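Local coordinates for protein thiol peroxidase (Aquifex aeolicus, PDB 2YZH) that probably reduces hydrogen peroxide and organic hydroperoxides to water and alcohols with thioredoxin as reductant, protecting the cell against oxidative stress, at residues Gly44-Val48 with Ile139-Gly143; Pro56-Thr60 with Asp88-Gln93; Val145-Gln149 with Glu162-Lys166. All blocks are in the same frame, centred on the assembly; numbering follows the deposited sequence.

Interaction 1 of 3, residues Gly44-Val48 with Ile139-Gly143; sequences GAKDV and IDKEG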
loop_
_atom_site.group_PDB
_atom_site.type_symbol
_atom_site.label_atom_id
_atom_site.label_comp_id
_atom_site.label_asym_id
_atom_site.label_seq_id
_atom_site.Cartn_x
_atom_site.Cartn_y
_atom_site.Cartn_z
ATOM N N GLY D 44 -0.623 1.906 -21.296
ATOM C CA GLY D 44 -1.821 2.312 -22.009
ATOM C C GLY D 44 -1.461 2.572 -23.459
ATOM O O GLY D 44 -0.326 2.338 -23.870
ATOM N N ALA D 45 -2.413 3.063 -24.240
ATOM C CA ALA D 45 -2.154 3.330 -25.649
ATOM C C ALA D 45 -1.778 4.788 -25.907
ATOM O O ALA D 45 -2.498 5.704 -25.514
ATOM C CB ALA D 45 -3.378 2.954 -26.479
ATOM N N LYS D 46 -0.639 4.989 -26.563
ATOM C CA LYS D 46 -0.158 6.324 -26.919
ATOM C C LYS D 46 0.226 6.293 -28.396
ATOM O O LYS D 46 0.485 5.227 -28.943
ATOM C CB LYS D 46 1.074 6.695 -26.092
ATOM C CG LYS D 46 0.842 6.819 -24.598
ATOM C CD LYS D 46 2.111 7.326 -23.920
ATOM C CE LYS D 46 1.906 7.563 -22.439
ATOM N NZ LYS D 46 3.102 8.220 -21.840
ATOM N N ASP D 47 0.269 7.453 -29.044
ATOM C CA ASP D 47 0.637 7.507 -30.458
ATOM C C ASP D 47 2.158 7.440 -30.585
ATOM O O ASP D 47 2.763 8.207 -31.337
ATOM C CB ASP D 47 0.113 8.804 -31.092
ATOM C CG ASP D 47 0.350 8.868 -32.598
ATOM O OD1 ASP D 47 0.183 9.964 -33.174
ATOM O OD2 ASP D 47 0.697 7.830 -33.207
ATOM N N VAL D 48 2.768 6.517 -29.846
ATOM C CA VAL D 48 4.217 6.348 -29.851
ATOM C C VAL D 48 4.593 5.007 -29.219
ATOM O O VAL D 48 3.861 4.488 -28.374
ATOM C CB VAL D 48 4.901 7.487 -29.050
ATOM C CG1 VAL D 48 4.541 7.376 -27.576
ATOM C CG2 VAL D 48 6.409 7.440 -29.243
ATOM N N ILE D 139 5.763 -1.422 -25.519
ATOM C CA ILE D 139 4.337 -1.282 -25.779
ATOM C C ILE D 139 4.120 -0.656 -27.151
ATOM O O ILE D 139 4.748 0.353 -27.475
ATOM C CB ILE D 139 3.684 -0.373 -24.708
ATOM C CG1 ILE D 139 4.141 -0.806 -23.307
ATOM C CG2 ILE D 139 2.172 -0.408 -24.839
ATOM C CD1 ILE D 139 3.952 -2.284 -22.998
ATOM N N ASP D 140 3.237 -1.245 -27.956
ATOM C CA ASP D 140 2.969 -0.693 -29.284
ATOM C C ASP D 140 1.974 0.459 -29.208
ATOM O O ASP D 140 1.424 0.751 -28.141
ATOM C CB ASP D 140 2.455 -1.778 -30.246
ATOM C CG ASP D 140 1.146 -2.410 -29.793
ATOM O OD1 ASP D 140 0.319 -1.721 -29.157
ATOM O OD2 ASP D 140 0.934 -3.603 -30.101
ATOM N N LYS D 141 1.750 1.122 -30.338
ATOM C CA LYS D 141 0.828 2.249 -30.384
ATOM C C LYS D 141 -0.601 1.882 -30.006
ATOM O O LYS D 141 -1.401 2.759 -29.681
ATOM C CB LYS D 141 0.823 2.881 -31.778
ATOM C CG LYS D 141 2.096 3.607 -32.156
ATOM C CD LYS D 141 1.929 4.272 -33.518
ATOM C CE LYS D 141 3.132 5.114 -33.888
ATOM N NZ LYS D 141 2.955 5.723 -35.239
ATOM N N GLU D 142 -0.930 0.595 -30.062
ATOM C CA GLU D 142 -2.277 0.144 -29.724
ATOM C C GLU D 142 -2.442 -0.071 -28.222
ATOM O O GLU D 142 -3.527 -0.409 -27.753
ATOM C CB GLU D 142 -2.610 -1.162 -30.457
ATOM C CG GLU D 142 -2.727 -1.039 -31.971
ATOM C CD GLU D 142 -1.418 -0.657 -32.636
ATOM O OE1 GLU D 142 -0.394 -1.322 -32.369
ATOM O OE2 GLU D 142 -1.415 0.307 -33.433
ATOM N N GLY D 143 -1.363 0.122 -27.473
ATOM C CA GLY D 143 -1.427 -0.062 -26.034
ATOM C C GLY D 143 -1.294 -1.516 -25.617
ATOM O O GLY D 143 -1.677 -1.886 -24.504
HETATM O O HOH W 1 1.940 3.207 -26.826
#
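A45 and G143 bring their backbones together, with A45 CA 3.5 Å from G143 CA. The chains then spread, and D47 CA lies 5.3 Å from K141 CA. Segment 139-143 leaves strand 135-139 in a type I beta turn from D140 to G143, closed by a bond from G143 N to D140 O. This turn lies in the connection between strands 135-139 and 145-150. Segment 44-48 is a loop leading into strand 49-54. It kinks at D47, the centre of an inverse gamma turn. No direct hydrogen bond joins the segments. G143 CA makes a CA-H...O contact of 3.4 Å with G44 O, and K141 CA makes another with K46 O. Having no side chain, G143 can sit this close to A45. The backbones of G44 and G143 both bond to A27, which ties the two loops together from outside. A water accepts from K46 N and lies 2.8 Å from both V48 O and D140 O, either of which it may donate to.

K141 covers the most surface. The extended chain beyond CG (chi1 -69°, CG anti to the carbonyl carbon) lays K141 alongside D47, both pointing the same way. CG passes 3.8 Å from V48 N. NZ reaches a long salt bridge to D47 OD2 at 3.7 Å. A45 CB rests against E142 O at 3.6 Å. D140 OD1 accepts from K144 N, just after the turn, and makes only a weak bond with E142 N.

K46 O and K141 O are both acceptors and cannot bond to each other. With no direct hydrogen bond across the segments, the contact relies on weak CA-H donors, one water and a loose surface ion pair. The closest approach is of backbone, at A45 and G143, and the K141 side chain adds a long, weakly held flank.

Interaction 2 of 3, residues Pro56-Thr60 with Asp88-Gln93; sequences PSLDT and DLPFAQ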
loop_
_atom_site.group_PDB
_atom_site.type_symbol
_atom_site.label_atom_id
_atom_site.label_comp_id
_atom_site.label_asym_id
_atom_site.label_seq_id
_atom_site.Cartn_x
_atom_site.Cartn_y
_atom_site.Cartn_z
ATOM N N PRO D 56 15.834 -2.435 -9.922
ATOM C CA PRO D 56 15.754 -2.426 -8.461
ATOM C C PRO D 56 16.060 -1.042 -7.886
ATOM O O PRO D 56 15.309 -0.524 -7.067
ATOM C CB PRO D 56 16.798 -3.466 -8.059
ATOM C CG PRO D 56 16.719 -4.451 -9.171
ATOM C CD PRO D 56 16.651 -3.565 -10.398
ATOM N N SER D 57 17.166 -0.442 -8.315
ATOM C CA SER D 57 17.538 0.878 -7.812
ATOM C C SER D 57 18.678 1.518 -8.588
ATOM O O SER D 57 19.715 0.892 -8.820
ATOM C CB SER D 57 17.946 0.793 -6.344
ATOM O OG SER D 57 18.410 2.052 -5.876
ATOM N N LEU D 58 18.483 2.773 -8.973
ATOM C CA LEU D 58 19.504 3.503 -9.708
ATOM C C LEU D 58 20.725 3.773 -8.832
ATOM O O LEU D 58 21.740 4.272 -9.313
ATOM C CB LEU D 58 18.933 4.822 -10.234
ATOM C CG LEU D 58 17.817 4.693 -11.275
ATOM C CD1 LEU D 58 17.252 6.067 -11.600
ATOM C CD2 LEU D 58 18.365 4.033 -12.535
ATOM N N ASP D 59 20.630 3.450 -7.545
ATOM C CA ASP D 59 21.755 3.660 -6.638
ATOM C C ASP D 59 22.630 2.419 -6.478
ATOM O O ASP D 59 23.387 2.299 -5.512
ATOM C CB ASP D 59 21.269 4.133 -5.267
ATOM C CG ASP D 59 21.016 5.629 -5.229
ATOM O OD1 ASP D 59 21.791 6.374 -5.867
ATOM O OD2 ASP D 59 20.058 6.063 -4.556
ATOM N N THR D 60 22.508 1.493 -7.423
ATOM C CA THR D 60 23.317 0.280 -7.417
ATOM C C THR D 60 24.066 0.262 -8.748
ATOM O O THR D 60 23.532 0.692 -9.774
ATOM C CB THR D 60 22.453 -0.998 -7.273
ATOM O OG1 THR D 60 21.578 -1.127 -8.399
ATOM C CG2 THR D 60 21.627 -0.936 -5.998
ATOM N N ASP D 88 13.004 3.969 -6.337
ATOM C CA ASP D 88 13.840 5.036 -5.770
ATOM C C ASP D 88 12.966 6.275 -5.643
ATOM O O ASP D 88 12.092 6.485 -6.478
ATOM C CB ASP D 88 14.986 5.415 -6.716
ATOM C CG ASP D 88 15.983 4.298 -6.924
ATOM O OD1 ASP D 88 16.575 3.838 -5.930
ATOM O OD2 ASP D 88 16.178 3.895 -8.088
ATOM N N LEU D 89 13.190 7.094 -4.618
ATOM C CA LEU D 89 12.413 8.325 -4.504
ATOM C C LEU D 89 12.943 9.240 -5.595
ATOM O O LEU D 89 14.082 9.085 -6.042
ATOM C CB LEU D 89 12.622 9.016 -3.151
ATOM C CG LEU D 89 11.993 8.424 -1.895
ATOM C CD1 LEU D 89 12.182 9.414 -0.754
ATOM C CD2 LEU D 89 10.496 8.157 -2.119
ATOM N N PRO D 90 12.124 10.200 -6.046
ATOM C CA PRO D 90 12.537 11.139 -7.093
ATOM C C PRO D 90 13.839 11.874 -6.744
ATOM O O PRO D 90 14.630 12.199 -7.624
ATOM C CB PRO D 90 11.345 12.093 -7.185
ATOM C CG PRO D 90 10.182 11.201 -6.846
ATOM C CD PRO D 90 10.716 10.419 -5.664
ATOM N N PHE D 91 14.060 12.123 -5.458
ATOM C CA PHE D 91 15.258 12.843 -5.025
ATOM C C PHE D 91 16.547 12.110 -5.372
ATOM O O PHE D 91 17.550 12.738 -5.696
ATOM C CB PHE D 91 15.182 13.111 -3.527
ATOM C CG PHE D 91 13.894 13.747 -3.107
ATOM C CD1 PHE D 91 13.576 15.038 -3.517
ATOM C CD2 PHE D 91 12.971 13.037 -2.347
ATOM C CE1 PHE D 91 12.352 15.612 -3.178
ATOM C CE2 PHE D 91 11.748 13.600 -2.004
ATOM C CZ PHE D 91 11.438 14.891 -2.422
ATOM N N ALA D 92 16.516 10.784 -5.312
ATOM C CA ALA D 92 17.691 9.985 -5.643
ATOM C C ALA D 92 17.836 9.904 -7.158
ATOM O O ALA D 92 18.947 9.919 -7.684
ATOM C CB ALA D 92 17.564 8.590 -5.052
ATOM N N GLN D 93 16.707 9.820 -7.861
ATOM C CA GLN D 93 16.737 9.743 -9.314
ATOM C C GLN D 93 17.273 11.039 -9.905
ATOM O O GLN D 93 17.970 11.028 -10.921
ATOM C CB GLN D 93 15.340 9.462 -9.879
ATOM C CG GLN D 93 14.717 8.150 -9.409
ATOM C CD GLN D 93 13.670 7.630 -10.378
ATOM O OE1 GLN D 93 12.910 8.408 -10.960
ATOM N NE2 GLN D 93 13.618 6.310 -10.550
HETATM O O HOH W 2 17.566 5.046 -3.744
#
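In the loop leading into the active-site helix 61-73, S57 and L58 meet D88. That helix carries C63, the predicted sulfenic acid cysteine. The L58 side chain is about 5 Å from that of C63. The D88 carboxylate grips the loop twice. S57 OG donates to D88 OD1 at 2.6 Å, on its syn lone pair. L58 N donates to D88 OD2 at 2.7 Å in a nearly straight bond (169°), on the syn side and somewhat out of the carboxylate plane. S86 OG also bonds to OD2. S57 OG in turn accepts from D59 N, which makes an ST turn. L58 CD1 packs on the Q93 side chain, 3.8 Å from Q93 NE2, and D59 OD2 touches A92 CB.

Replacing D88 by alanine removes both carboxylate oxygens, and S57 OG and L58 N would probably lose their acceptor, leaving the loop before C63 less firmly set.

D59 OD2 and D88 OD1 are like charges 4.4 Å apart. A water donates to both and probably eases their repulsion. D59 OD1 also forms a salt bridge with R95 of the second subunit. An acid within the chain thus fixes the loop, and charge links it to the second subunit.

Interaction 3 of 3, residues Val145-Gln149 with Glu162-Lys166; sequences VAYVQ and EVVNK
Y147 OH donates a 2.5 Å hydrogen bond to E162 OE2. The oxygen sits at the ring edge, near the ring plane, and is met on its anti side, well out of the carboxylate plane. The ring and carboxylate planes are nearly perpendicular, 86° apart. The same hydroxyl accepts from Q149 NE2 at 2.9 Å, so it is held from both the strand and the helix.

V163 brings its CG2 branch to both groups. It lies 4.1 Å from Y147 CE2 and 3.7 Å from Q149 NE2. K166 comes to the other end of the tyrosine, with CG 3.9 Å from Y147 CB. Its chain bends at the second torsion (chi2 62°), which turns the amine end toward the strand. There CE stands 3.6 Å from A146 O. A water bridges the residues, donating to A146 O and accepting from K166 NZ.

The second shell sets these groups. N159 serves both sides, since its backbone N bonds to Q149 OE1 and its OD1 accepts from E162 N. E169 forms a salt bridge with K166 NZ. A146 and Y147 both face I138 in a classic beta bulge, and both side chains start out toward the helix.

Segment 145-149 belongs to strand 145-150, at one margin of the mixed sheet within this chain. Helix 160-170 runs almost antiparallel to it: the segment axes are 10.1 Å apart at closest approach, at 171°. The hairpin of strands 135-139 and 145-150 followed by this helix is the beta-beta-alpha end of the thioredoxin fold. V163 and K166 also reach strand 135-139, at V136 and I138. V163 packs on F70 and V164 on I73, which places helix 160-170 next to helix 61-73.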
loop_
_atom_site.group_PDB
_atom_site.type_symbol
_atom_site.label_atom_id
_atom_site.label_comp_id
_atom_site.label_asym_id
_atom_site.label_seq_id
_atom_site.Cartn_x
_atom_site.Cartn_y
_atom_site.Cartn_z
ATOM N N VAL D 145 1.157 -5.009 -25.067
ATOM C CA VAL D 145 2.519 -5.425 -24.779
ATOM C C VAL D 145 2.993 -6.155 -26.035
ATOM O O VAL D 145 2.430 -7.177 -26.414
ATOM C CB VAL D 145 2.568 -6.392 -23.578
ATOM C CG1 VAL D 145 4.000 -6.835 -23.333
ATOM C CG2 VAL D 145 1.990 -5.712 -22.342
ATOM N N ALA D 146 4.026 -5.629 -26.675
ATOM C CA ALA D 146 4.539 -6.225 -27.900
ATOM C C ALA D 146 5.809 -7.024 -27.670
ATOM O O ALA D 146 6.230 -7.790 -28.537
ATOM C CB ALA D 146 4.792 -5.131 -28.932
ATOM N N TYR D 147 6.412 -6.852 -26.498
ATOM C CA TYR D 147 7.655 -7.535 -26.167
ATOM C C TYR D 147 7.896 -7.528 -24.664
ATOM O O TYR D 147 7.518 -6.581 -23.973
ATOM C CB TYR D 147 8.817 -6.821 -26.867
ATOM C CG TYR D 147 10.198 -7.250 -26.424
ATOM C CD1 TYR D 147 10.868 -8.291 -27.067
ATOM C CD2 TYR D 147 10.843 -6.601 -25.372
ATOM C CE1 TYR D 147 12.152 -8.671 -26.675
ATOM C CE2 TYR D 147 12.118 -6.974 -24.970
ATOM C CZ TYR D 147 12.769 -8.009 -25.628
ATOM O OH TYR D 147 14.037 -8.366 -25.235
ATOM N N VAL D 148 8.530 -8.584 -24.162
ATOM C CA VAL D 148 8.850 -8.675 -22.742
ATOM C C VAL D 148 10.178 -9.386 -22.524
ATOM O O VAL D 148 10.517 -10.334 -23.239
ATOM C CB VAL D 148 7.776 -9.459 -21.935
ATOM C CG1 VAL D 148 6.417 -8.795 -22.070
ATOM C CG2 VAL D 148 7.717 -10.900 -22.411
ATOM N N GLN D 149 10.939 -8.908 -21.548
ATOM C CA GLN D 149 12.194 -9.536 -21.184
ATOM C C GLN D 149 12.371 -9.427 -19.679
ATOM O O GLN D 149 12.447 -8.331 -19.128
ATOM C CB GLN D 149 13.401 -8.894 -21.878
ATOM C CG GLN D 149 14.716 -9.508 -21.377
ATOM C CD GLN D 149 15.970 -8.840 -21.919
ATOM O OE1 GLN D 149 17.048 -8.984 -21.342
ATOM N NE2 GLN D 149 15.841 -8.117 -23.028
ATOM N N GLU D 162 18.647 -7.010 -28.250
ATOM C CA GLU D 162 17.329 -7.579 -28.507
ATOM C C GLU D 162 16.240 -6.515 -28.405
ATOM O O GLU D 162 15.319 -6.471 -29.219
ATOM C CB GLU D 162 17.049 -8.716 -27.518
ATOM C CG GLU D 162 15.753 -9.464 -27.775
ATOM C CD GLU D 162 15.584 -10.666 -26.864
ATOM O OE1 GLU D 162 16.425 -11.589 -26.930
ATOM O OE2 GLU D 162 14.612 -10.687 -26.080
ATOM N N VAL D 163 16.353 -5.657 -27.400
ATOM C CA VAL D 163 15.382 -4.591 -27.201
ATOM C C VAL D 163 15.443 -3.609 -28.373
ATOM O O VAL D 163 14.434 -3.342 -29.028
ATOM C CB VAL D 163 15.665 -3.832 -25.885
ATOM C CG1 VAL D 163 14.678 -2.702 -25.717
ATOM C CG2 VAL D 163 15.582 -4.792 -24.699
ATOM N N VAL D 164 16.637 -3.085 -28.635
ATOM C CA VAL D 164 16.845 -2.127 -29.718
ATOM C C VAL D 164 16.269 -2.608 -31.048
ATOM O O VAL D 164 15.563 -1.867 -31.727
ATOM C CB VAL D 164 18.347 -1.832 -29.915
ATOM C CG1 VAL D 164 18.543 -0.869 -31.080
ATOM C CG2 VAL D 164 18.929 -1.247 -28.641
ATOM N N ASN D 165 16.568 -3.848 -31.418
ATOM C CA ASN D 165 16.070 -4.394 -32.676
ATOM C C ASN D 165 14.548 -4.440 -32.724
ATOM O O ASN D 165 13.945 -4.139 -33.753
ATOM C CB ASN D 165 16.633 -5.796 -32.911
ATOM C CG ASN D 165 18.149 -5.819 -32.923
ATOM O OD1 ASN D 165 18.789 -4.936 -33.497
ATOM N ND2 ASN D 165 18.732 -6.835 -32.296
ATOM N N LYS D 166 13.925 -4.810 -31.609
ATOM C CA LYS D 166 12.473 -4.881 -31.555
ATOM C C LYS D 166 11.865 -3.491 -31.738
ATOM O O LYS D 166 10.910 -3.317 -32.499
ATOM C CB LYS D 166 12.020 -5.478 -30.220
ATOM C CG LYS D 166 10.522 -5.712 -30.138
ATOM C CD LYS D 166 10.063 -6.714 -31.184
ATOM C CE LYS D 166 8.561 -6.902 -31.138
ATOM N NZ LYS D 166 8.092 -7.928 -32.119
HETATM O O HOH W 3 5.298 -8.291 -31.074
#

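Interactions 1 and 3 belong to the same hairpin and touch. Their centres are 14 Å apart, and I139 CD1 packs against V145 CA at 3.9 Å. Interaction 1 covers the turn of the hairpin, and interaction 3 covers its last strand with the C-terminal helix. Interaction 2 lies across the centre of the chain from both, with centres about 27 Å from interaction 1 and 24 Å from interaction 3. It alone adjoins the predicted active-site residue C63 and the second subunit. Helix 61-73 starts just after segment 56-60 of interaction 2, and its later turns pack on the helix of interaction 3.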